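Long-range contacts in polymerase cofactor VP35 (Reston ebolavirus, PDB 3L2A), which serves as the viral polymerase cofactor and, through the RNA-binding interferon inhibitory domain described here, probably counters the host antiviral response: residues Lys14-Asp19 with Thr47-Phe52; Pro81-Ile86 with Val114-Met119. One frame throughout, in Å; residues are numbered along the deposited sequence.

Contact 1: residues Lys14-Asp19 with Thr47-Phe52; sequences KEIMYD and TIHAEF. With ACY (acetic acid), chain C.
Met17 and Phe52 slide past each other in opposite directions: CG of Phe52 is anti to the backbone N (chi1 -173°), which carries the ring out toward helix 14-19, and Met17, its CG anti to the carbonyl carbon, runs on extended across that ring toward helix 47-52. The principle illustrated is that helical segments such as 14-19 and 47-52, whose axes come no closer than 11.7 Å, can still pack when long side chains fill the interval. CG of Met17 sits over the centre of one ring face, 4.0 Å from the Phe52 centroid, in a CH-pi contact. Its SD lies farther above the same face, 5.0 Å from the centroid, a Met-aromatic contact at some distance. Beyond the sulfur, Met17 CE ends against Ile48 CG2 at 3.8 Å, the two side chains crossing at about a right angle. Ile16 contributes a second link, its CG2 lying 4.0 Å from Phe52 CE2 and its CD1 4.0 Å from His49 NE2. An acetic acid molecule, probably from the crystallisation liquor and doubtful in its exact placement, accepts a hydrogen bond from His49 NE2 to OXT (3.0 Å, 166° at the hydrogen). The two short segments run roughly parallel, 23° apart; helix 62-72 packs on Met17 and Phe52 through Ile69, and helix 27-41 sets Val32 against Met17 and Ile35 against Ile48.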
ATOM      1  N   LYS A  14       0.852   8.668   7.091  1.00 16.16           N
ATOM      2  CA  LYS A  14       1.684   8.595   5.888  1.00 18.37           C
ATOM      3  C   LYS A  14       3.101   9.077   6.209  1.00 19.07           C
ATOM      4  O   LYS A  14       4.088   8.442   5.836  1.00 19.67           O
ATOM      5  CB  LYS A  14       1.065   9.412   4.765  1.00 20.06           C
ATOM      6  CG  LYS A  14       1.913   9.411   3.490  1.00 24.43           C
ATOM      7  CD  LYS A  14       1.389  10.385   2.477  1.00 32.77           C
ATOM      8  CE  LYS A  14       2.374  10.537   1.338  1.00 37.48           C
ATOM      9  NZ  LYS A  14       1.711  11.136   0.143  1.00 45.50           N
ATOM     10  N   GLU A  15       3.205  10.197   6.928  1.00 19.36           N
ATOM     11  CA  GLU A  15       4.497  10.783   7.250  1.00 22.37           C
ATOM     12  C   GLU A  15       5.316   9.861   8.124  1.00 20.56           C
ATOM     13  O   GLU A  15       6.498   9.642   7.844  1.00 22.82           O
ATOM     14  CB  GLU A  15       4.304  12.147   7.912  1.00 23.15           C
ATOM     15  CG  GLU A  15       3.807  13.202   6.943  1.00 29.71           C
ATOM     16  CD  GLU A  15       3.549  14.559   7.620  1.00 31.89           C
ATOM     17  OE1 GLU A  15       3.641  14.633   8.869  1.00 39.23           O
ATOM     18  OE2 GLU A  15       3.273  15.548   6.889  1.00 40.13           O
ATOM     19  N   ILE A  16       4.700   9.277   9.155  1.00 18.83           N
ATOM     20  CA  ILE A  16       5.389   8.278   9.994  1.00 20.11           C
ATOM     21  C   ILE A  16       5.902   7.095   9.152  1.00 18.22           C
ATOM     22  O   ILE A  16       7.037   6.625   9.320  1.00 20.01           O
ATOM     23  CB  ILE A  16       4.453   7.739  11.111  1.00 19.81           C
ATOM     24  CG1 ILE A  16       4.270   8.811  12.198  1.00 23.29           C
ATOM     25  CG2 ILE A  16       4.989   6.438  11.724  1.00 22.56           C
ATOM     26  CD1 ILE A  16       3.170   8.489  13.197  1.00 23.80           C
ATOM     27  N   MET A  17       5.049   6.595   8.267  1.00 16.70           N
ATOM     28  CA  MET A  17       5.430   5.413   7.471  1.00 16.60           C
ATOM     29  C   MET A  17       6.531   5.771   6.462  1.00 17.63           C
ATOM     30  O   MET A  17       7.477   4.986   6.244  1.00 19.94           O
ATOM     31  CB  MET A  17       4.202   4.802   6.792  1.00 16.53           C
ATOM     32  CG  MET A  17       3.241   4.181   7.805  1.00 15.99           C
ATOM     33  SD  MET A  17       1.778   3.592   6.952  1.00 18.47           S
ATOM     34  CE  MET A  17       1.069   2.533   8.227  1.00 18.38           C
ATOM     35  N   TYR A  18       6.424   6.946   5.834  1.00 19.99           N
ATOM     36  CA  TYR A  18       7.466   7.410   4.898  1.00 20.78           C
ATOM     37  C   TYR A  18       8.803   7.660   5.586  1.00 21.26           C
ATOM     38  O   TYR A  18       9.867   7.490   4.981  1.00 20.85           O
ATOM     39  CB  TYR A  18       7.040   8.690   4.176  1.00 22.34           C
ATOM     40  CG  TYR A  18       6.294   8.525   2.875  1.00 23.05           C
ATOM     41  CD1 TYR A  18       5.401   7.487   2.676  1.00 21.06           C
ATOM     42  CD2 TYR A  18       6.462   9.453   1.840  1.00 26.30           C
ATOM     43  CE1 TYR A  18       4.692   7.356   1.486  1.00 22.22           C
ATOM     44  CE2 TYR A  18       5.761   9.328   0.637  1.00 26.52           C
ATOM     45  CZ  TYR A  18       4.880   8.270   0.468  1.00 25.21           C
ATOM     46  OH  TYR A  18       4.160   8.152  -0.703  1.00 28.34           O
ATOM     47  N   ASP A  19       8.756   8.046   6.855  1.00 22.48           N
ATOM     48  CA  ASP A  19       9.952   8.404   7.627  1.00 23.35           C
ATOM     49  C   ASP A  19      10.937   7.246   7.720  1.00 22.38           C
ATOM     50  O   ASP A  19      12.142   7.455   7.835  1.00 22.37           O
ATOM     51  CB  ASP A  19       9.544   8.858   9.048  1.00 25.22           C
ATOM     52  CG  ASP A  19       9.222  10.347   9.130  1.00 28.54           C
ATOM     53  OD1 ASP A  19       9.429  11.097   8.152  1.00 30.38           O
ATOM     54  OD2 ASP A  19       8.740  10.777  10.204  1.00 32.11           O
ATOM     55  N   THR A  47      -6.222   1.642  14.040  1.00 13.90           N
ATOM     56  CA  THR A  47      -5.941   0.202  14.025  1.00 14.38           C
ATOM     57  C   THR A  47      -4.681  -0.098  13.200  1.00 14.71           C
ATOM     58  O   THR A  47      -3.812  -0.849  13.615  1.00 13.87           O
ATOM     59  CB  THR A  47      -7.141  -0.536  13.433  1.00 15.19           C
ATOM     60  OG1 THR A  47      -8.295  -0.314  14.269  1.00 16.57           O
ATOM     61  CG2 THR A  47      -6.892  -2.031  13.369  1.00 16.35           C
ATOM     62  N   ILE A  48      -4.614   0.491  12.017  1.00 13.16           N
ATOM     63  CA  ILE A  48      -3.442   0.330  11.139  1.00 12.83           C
ATOM     64  C   ILE A  48      -2.154   0.835  11.829  1.00 13.59           C
ATOM     65  O   ILE A  48      -1.125   0.180  11.822  1.00 14.79           O
ATOM     66  CB  ILE A  48      -3.711   1.074   9.832  1.00 12.39           C
ATOM     67  CG1 ILE A  48      -4.800   0.347   9.043  1.00 14.00           C
ATOM     68  CG2 ILE A  48      -2.423   1.212   9.003  1.00 14.69           C
ATOM     69  CD1 ILE A  48      -5.402   1.206   7.876  1.00 14.75           C
ATOM     70  N   HIS A  49      -2.250   1.991  12.463  1.00 13.41           N
ATOM     71  CA  HIS A  49      -1.117   2.574  13.178  1.00 14.45           C
ATOM     72  C   HIS A  49      -0.662   1.643  14.298  1.00 14.61           C
ATOM     73  O   HIS A  49       0.532   1.436  14.483  1.00 15.34           O
ATOM     74  CB  HIS A  49      -1.510   3.971  13.681  1.00 15.55           C
ATOM     75  CG  HIS A  49      -0.422   4.689  14.427  1.00 18.96           C
ATOM     76  ND1 HIS A  49      -0.690   5.542  15.477  1.00 20.67           N
ATOM     77  CD2 HIS A  49       0.922   4.715  14.255  1.00 19.95           C
ATOM     78  CE1 HIS A  49       0.443   6.046  15.936  1.00 21.61           C
ATOM     79  NE2 HIS A  49       1.439   5.549  15.222  1.00 21.59           N
ATOM     80  N   ALA A  50      -1.627   1.068  15.015  1.00 14.75           N
ATOM     81  CA  ALA A  50      -1.331   0.162  16.142  1.00 14.76           C
ATOM     82  C   ALA A  50      -0.580  -1.058  15.636  1.00 15.20           C
ATOM     83  O   ALA A  50       0.381  -1.503  16.229  1.00 15.76           O
ATOM     84  CB  ALA A  50      -2.638  -0.276  16.809  1.00 15.65           C
ATOM     85  N   GLU A  51      -1.070  -1.617  14.533  1.00 15.05           N
ATOM     86  CA  GLU A  51      -0.414  -2.804  13.959  1.00 16.15           C
ATOM     87  C   GLU A  51       0.986  -2.481  13.422  1.00 15.35           C
ATOM     88  O   GLU A  51       1.923  -3.294  13.531  1.00 16.82           O
ATOM     89  CB  GLU A  51      -1.313  -3.374  12.870  1.00 17.25           C
ATOM     90  CG  GLU A  51      -2.522  -4.048  13.465  1.00 20.75           C
ATOM     91  CD  GLU A  51      -2.189  -5.357  14.147  1.00 27.45           C
ATOM     92  OE1 GLU A  51      -1.017  -5.798  14.090  1.00 29.59           O
ATOM     93  OE2 GLU A  51      -3.113  -5.949  14.735  1.00 33.62           O
ATOM     94  N   PHE A  52       1.124  -1.305  12.827  1.00 15.43           N
ATOM     95  CA  PHE A  52       2.432  -0.852  12.329  1.00 15.53           C
ATOM     96  C   PHE A  52       3.404  -0.804  13.502  1.00 15.89           C
ATOM     97  O   PHE A  52       4.489  -1.353  13.449  1.00 16.31           O
ATOM     98  CB  PHE A  52       2.310   0.525  11.686  1.00 16.62           C
ATOM     99  CG  PHE A  52       3.570   0.987  11.005  1.00 17.27           C
ATOM    100  CD1 PHE A  52       4.023   0.322   9.862  1.00 17.18           C
ATOM    101  CD2 PHE A  52       4.290   2.083  11.489  1.00 17.22           C
ATOM    102  CE1 PHE A  52       5.189   0.756   9.197  1.00 17.99           C
ATOM    103  CE2 PHE A  52       5.455   2.523  10.840  1.00 19.76           C
ATOM    104  CZ  PHE A  52       5.894   1.866   9.681  1.00 17.27           C
TER
HETATM  105  C   ACY C   2       4.574   4.705  14.797  1.00 37.86           C
HETATM  106  O   ACY C   2       3.645   4.247  14.108  1.00 38.65           O
HETATM  107  OXT ACY C   2       4.417   5.642  15.621  1.00 36.52           O
HETATM  108  CH3 ACY C   2       5.915   4.058  14.582  1.00 37.38           C

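Contact 2: residues Pro81-Ile86 with Val114-Met119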
ATOM      1  N   PRO A  81      -7.513  -3.975  -4.494  1.00 25.25           N
ATOM      2  CA  PRO A  81      -6.471  -3.005  -4.783  1.00 24.24           C
ATOM      3  C   PRO A  81      -7.095  -1.900  -5.645  1.00 24.01           C
ATOM      4  O   PRO A  81      -7.860  -2.216  -6.566  1.00 26.46           O
ATOM      5  CB  PRO A  81      -5.443  -3.804  -5.594  1.00 26.48           C
ATOM      6  CG  PRO A  81      -5.753  -5.246  -5.369  1.00 28.10           C
ATOM      7  CD  PRO A  81      -7.216  -5.313  -5.032  1.00 27.68           C
ATOM      8  N   PRO A  82      -6.804  -0.623  -5.342  1.00 23.04           N
ATOM      9  CA  PRO A  82      -7.418   0.471  -6.101  1.00 23.76           C
ATOM     10  C   PRO A  82      -6.907   0.522  -7.532  1.00 23.73           C
ATOM     11  O   PRO A  82      -5.745   0.197  -7.777  1.00 23.50           O
ATOM     12  CB  PRO A  82      -6.958   1.723  -5.348  1.00 25.03           C
ATOM     13  CG  PRO A  82      -5.703   1.295  -4.630  1.00 25.33           C
ATOM     14  CD  PRO A  82      -5.912  -0.132  -4.268  1.00 23.78           C
ATOM     15  N   ILE A  83      -7.787   0.911  -8.460  1.00 25.18           N
ATOM     16  CA  ILE A  83      -7.387   1.159  -9.841  1.00 26.75           C
ATOM     17  C   ILE A  83      -6.871   2.592  -9.926  1.00 27.06           C
ATOM     18  O   ILE A  83      -7.545   3.536  -9.476  1.00 29.80           O
ATOM     19  CB  ILE A  83      -8.574   0.955 -10.812  1.00 28.98           C
ATOM     20  CG1 ILE A  83      -9.075  -0.493 -10.735  1.00 31.93           C
ATOM     21  CG2 ILE A  83      -8.170   1.327 -12.244  1.00 31.31           C
ATOM     22  CD1 ILE A  83     -10.424  -0.756 -11.441  1.00 37.23           C
ATOM     23  N   ILE A  84      -5.680   2.759 -10.481  1.00 39.47           N
ATOM     24  CA  ILE A  84      -5.104   4.070 -10.707  1.00 40.97           C
ATOM     25  C   ILE A  84      -4.930   4.253 -12.227  1.00 39.19           C
ATOM     26  O   ILE A  84      -4.183   3.514 -12.859  1.00 38.04           O
ATOM     27  CB  ILE A  84      -3.756   4.209  -9.951  1.00 43.93           C
ATOM     28  CG1 ILE A  84      -3.970   3.979  -8.444  1.00 48.22           C
ATOM     29  CG2 ILE A  84      -3.116   5.561 -10.213  1.00 45.60           C
ATOM     30  CD1 ILE A  84      -2.700   3.912  -7.625  1.00 54.12           C
ATOM     31  N   HIS A  85      -5.647   5.211 -12.810  1.00 41.15           N
ATOM     32  CA  HIS A  85      -5.580   5.438 -14.254  1.00 40.79           C
ATOM     33  C   HIS A  85      -4.339   6.227 -14.636  1.00 42.03           C
ATOM     34  O   HIS A  85      -4.082   7.297 -14.072  1.00 46.51           O
ATOM     35  CB  HIS A  85      -6.822   6.174 -14.743  1.00 43.90           C
ATOM     36  CG  HIS A  85      -8.070   5.361 -14.655  1.00 47.90           C
ATOM     37  ND1 HIS A  85      -8.779   5.208 -13.483  1.00 53.87           N
ATOM     38  CD2 HIS A  85      -8.736   4.651 -15.594  1.00 50.13           C
ATOM     39  CE1 HIS A  85      -9.830   4.439 -13.704  1.00 56.45           C
ATOM     40  NE2 HIS A  85      -9.826   4.088 -14.978  1.00 55.34           N
ATOM     41  N   ILE A  86      -3.574   5.702 -15.593  1.00 39.86           N
ATOM     42  CA  ILE A  86      -2.337   6.356 -16.034  1.00 41.41           C
ATOM     43  C   ILE A  86      -2.232   6.401 -17.552  1.00 39.79           C
ATOM     44  O   ILE A  86      -2.760   5.524 -18.261  1.00 39.35           O
ATOM     45  CB  ILE A  86      -1.047   5.711 -15.443  1.00 44.05           C
ATOM     46  CG1 ILE A  86      -0.954   4.235 -15.833  1.00 43.57           C
ATOM     47  CG2 ILE A  86      -0.932   5.944 -13.910  1.00 48.08           C
ATOM     48  CD1 ILE A  86       0.414   3.652 -15.642  1.00 48.52           C
ATOM     49  N   VAL A 114      -0.670  -4.282  -4.707  1.00 18.01           N
ATOM     50  CA  VAL A 114      -0.790  -2.965  -4.122  1.00 17.62           C
ATOM     51  C   VAL A 114      -1.879  -2.111  -4.786  1.00 18.19           C
ATOM     52  O   VAL A 114      -2.702  -1.476  -4.118  1.00 18.26           O
ATOM     53  CB  VAL A 114       0.588  -2.238  -4.144  1.00 18.46           C
ATOM     54  CG1 VAL A 114       0.486  -0.820  -3.535  1.00 18.59           C
ATOM     55  CG2 VAL A 114       1.629  -3.072  -3.391  1.00 18.77           C
ATOM     56  N   CYS A 115      -1.852  -2.059  -6.110  1.00 17.51           N
ATOM     57  CA  CYS A 115      -2.798  -1.263  -6.847  1.00 19.05           C
ATOM     58  C   CYS A 115      -2.755  -1.775  -8.267  1.00 20.22           C
ATOM     59  O   CYS A 115      -1.904  -2.604  -8.606  1.00 19.70           O
ATOM     60  CB  CYS A 115      -2.435   0.223  -6.771  1.00 19.24           C
ATOM     61  SG  CYS A 115      -0.814   0.653  -7.511  1.00 22.14           S
ATOM     62  N   LEU A 116      -3.686  -1.296  -9.074  1.00 21.60           N
ATOM     63  CA  LEU A 116      -3.757  -1.685 -10.480  1.00 24.36           C
ATOM     64  C   LEU A 116      -3.648  -0.427 -11.301  1.00 25.92           C
ATOM     65  O   LEU A 116      -4.404   0.509 -11.098  1.00 26.74           O
ATOM     66  CB  LEU A 116      -5.091  -2.355 -10.758  1.00 26.27           C
ATOM     67  CG  LEU A 116      -5.499  -3.486  -9.820  1.00 27.13           C
ATOM     68  CD1 LEU A 116      -6.856  -4.005 -10.213  1.00 29.96           C
ATOM     69  CD2 LEU A 116      -4.488  -4.612  -9.855  1.00 27.72           C
ATOM     70  N   PHE A 117      -2.675  -0.395 -12.207  1.00 27.98           N
ATOM     71  CA  PHE A 117      -2.495   0.755 -13.066  1.00 30.62           C
ATOM     72  C   PHE A 117      -3.216   0.433 -14.352  1.00 34.46           C
ATOM     73  O   PHE A 117      -2.808  -0.478 -15.071  1.00 33.96           O
ATOM     74  CB  PHE A 117      -1.017   0.991 -13.359  1.00 30.69           C
ATOM     75  CG  PHE A 117      -0.225   1.456 -12.171  1.00 28.88           C
ATOM     76  CD1 PHE A 117       0.720   0.624 -11.590  1.00 27.71           C
ATOM     77  CD2 PHE A 117      -0.424   2.738 -11.644  1.00 29.72           C
ATOM     78  CE1 PHE A 117       1.485   1.045 -10.510  1.00 26.09           C
ATOM     79  CE2 PHE A 117       0.334   3.183 -10.547  1.00 29.32           C
ATOM     80  CZ  PHE A 117       1.291   2.329  -9.980  1.00 28.10           C
ATOM     81  N   LYS A 118      -4.285   1.159 -14.640  1.00 45.40           N
ATOM     82  CA  LYS A 118      -5.005   0.933 -15.884  1.00 40.75           C
ATOM     83  C   LYS A 118      -4.531   1.895 -16.959  1.00 39.49           C
ATOM     84  O   LYS A 118      -4.659   3.119 -16.821  1.00 42.08           O
ATOM     85  CB  LYS A 118      -6.521   1.067 -15.696  1.00 42.43           C
ATOM     86  CG  LYS A 118      -7.295   0.948 -16.992  1.00 41.20           C
ATOM     87  CD  LYS A 118      -8.666   0.367 -16.767  1.00 47.62           C
ATOM     88  CE  LYS A 118      -9.340   0.025 -18.092  1.00 50.41           C
ATOM     89  NZ  LYS A 118     -10.681  -0.551 -17.810  1.00 60.17           N
ATOM     90  N   MET A 119      -3.973   1.332 -18.031  1.00 40.66           N
ATOM     91  CA  MET A 119      -3.424   2.184 -19.078  1.00 43.10           C
ATOM     92  C   MET A 119      -4.374   2.395 -20.255  1.00 45.84           C
ATOM     93  O   MET A 119      -5.510   1.889 -20.283  1.00 49.09           O
ATOM     94  CB  MET A 119      -2.048   1.645 -19.501  1.00 45.06           C
ATOM     95  CG  MET A 119      -1.045   1.576 -18.330  1.00 51.91           C
ATOM     96  SD  MET A 119       0.472   0.679 -18.669  1.00 64.77           S
ATOM     97  CE  MET A 119      -0.195  -0.930 -19.105  1.00 72.46           C
TER
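A parallel strand pair at the edge of the mixed four-stranded sheet joins Pro81-Ile86 to Val114-Met119, with Ile83, Ile84 and His85 paired to Leu116, Phe117 and Lys118. It is a worked example of how parallel strands alternate donors and acceptors: Leu116 N bonds to Pro82 O, and its own O receives Ile84 N at 2.7 Å. Two further bonds repeat the pattern, Lys118 N reaching Ile84 O at 3.0 Å and Ile86 N reaching Lys118 O at 3.1 Å. CA-H...O contacts supplement these bonds, as from Phe117 CA to Ile84 O at 3.2 Å.

Side chains of the paired residues sort to the two faces. On one, Ile84 and Phe117 lie side by side, Ile84 CB 4.0 Å from Phe117 CD2. Ile84 CD1 also extends to Cys115 SG at 3.8 Å. On the other face, Ile83 CG2 packs alongside Lys118 CB at 3.8 Å, and Leu116 crosses Ile83. Just past the last bridge, Ile86 holds CG1 between its backbone N and carbonyl carbon (chi1 59°), which brings CG1 against Met119 CG at 3.6 Å and CD1 against Phe117 CB. Gln30 of helix 27-41 touches Ile84 and Cys115, and strand 124-128 bonds to the far edge of 113-118. Such register, with every other residue bonding to the two that flank its partner, is typical of parallel beta pairing.

Contacts 1 and 2 illustrate two ways of joining distant parts of a chain: side chains sliding past each other between helices, and backbone bonds joining strands. Both segments of contact 1 precede those of contact 2 in the sequence, and the two contacts lie on opposite sides of the chain's centre, their own centres 22 Å apart. The nearest atoms of the two are about 10 Å apart, so they do not touch. Helix 27-41 connects them, meeting contact 1 through Val32 and Ile35 and contact 2 through Gln30 and Val34. Each also lies near a small molecule probably left from crystallisation: acetic acid at 14-19/47-52, and glycerol about 3 Å from the Pro82 side chain at 81-86/114-119.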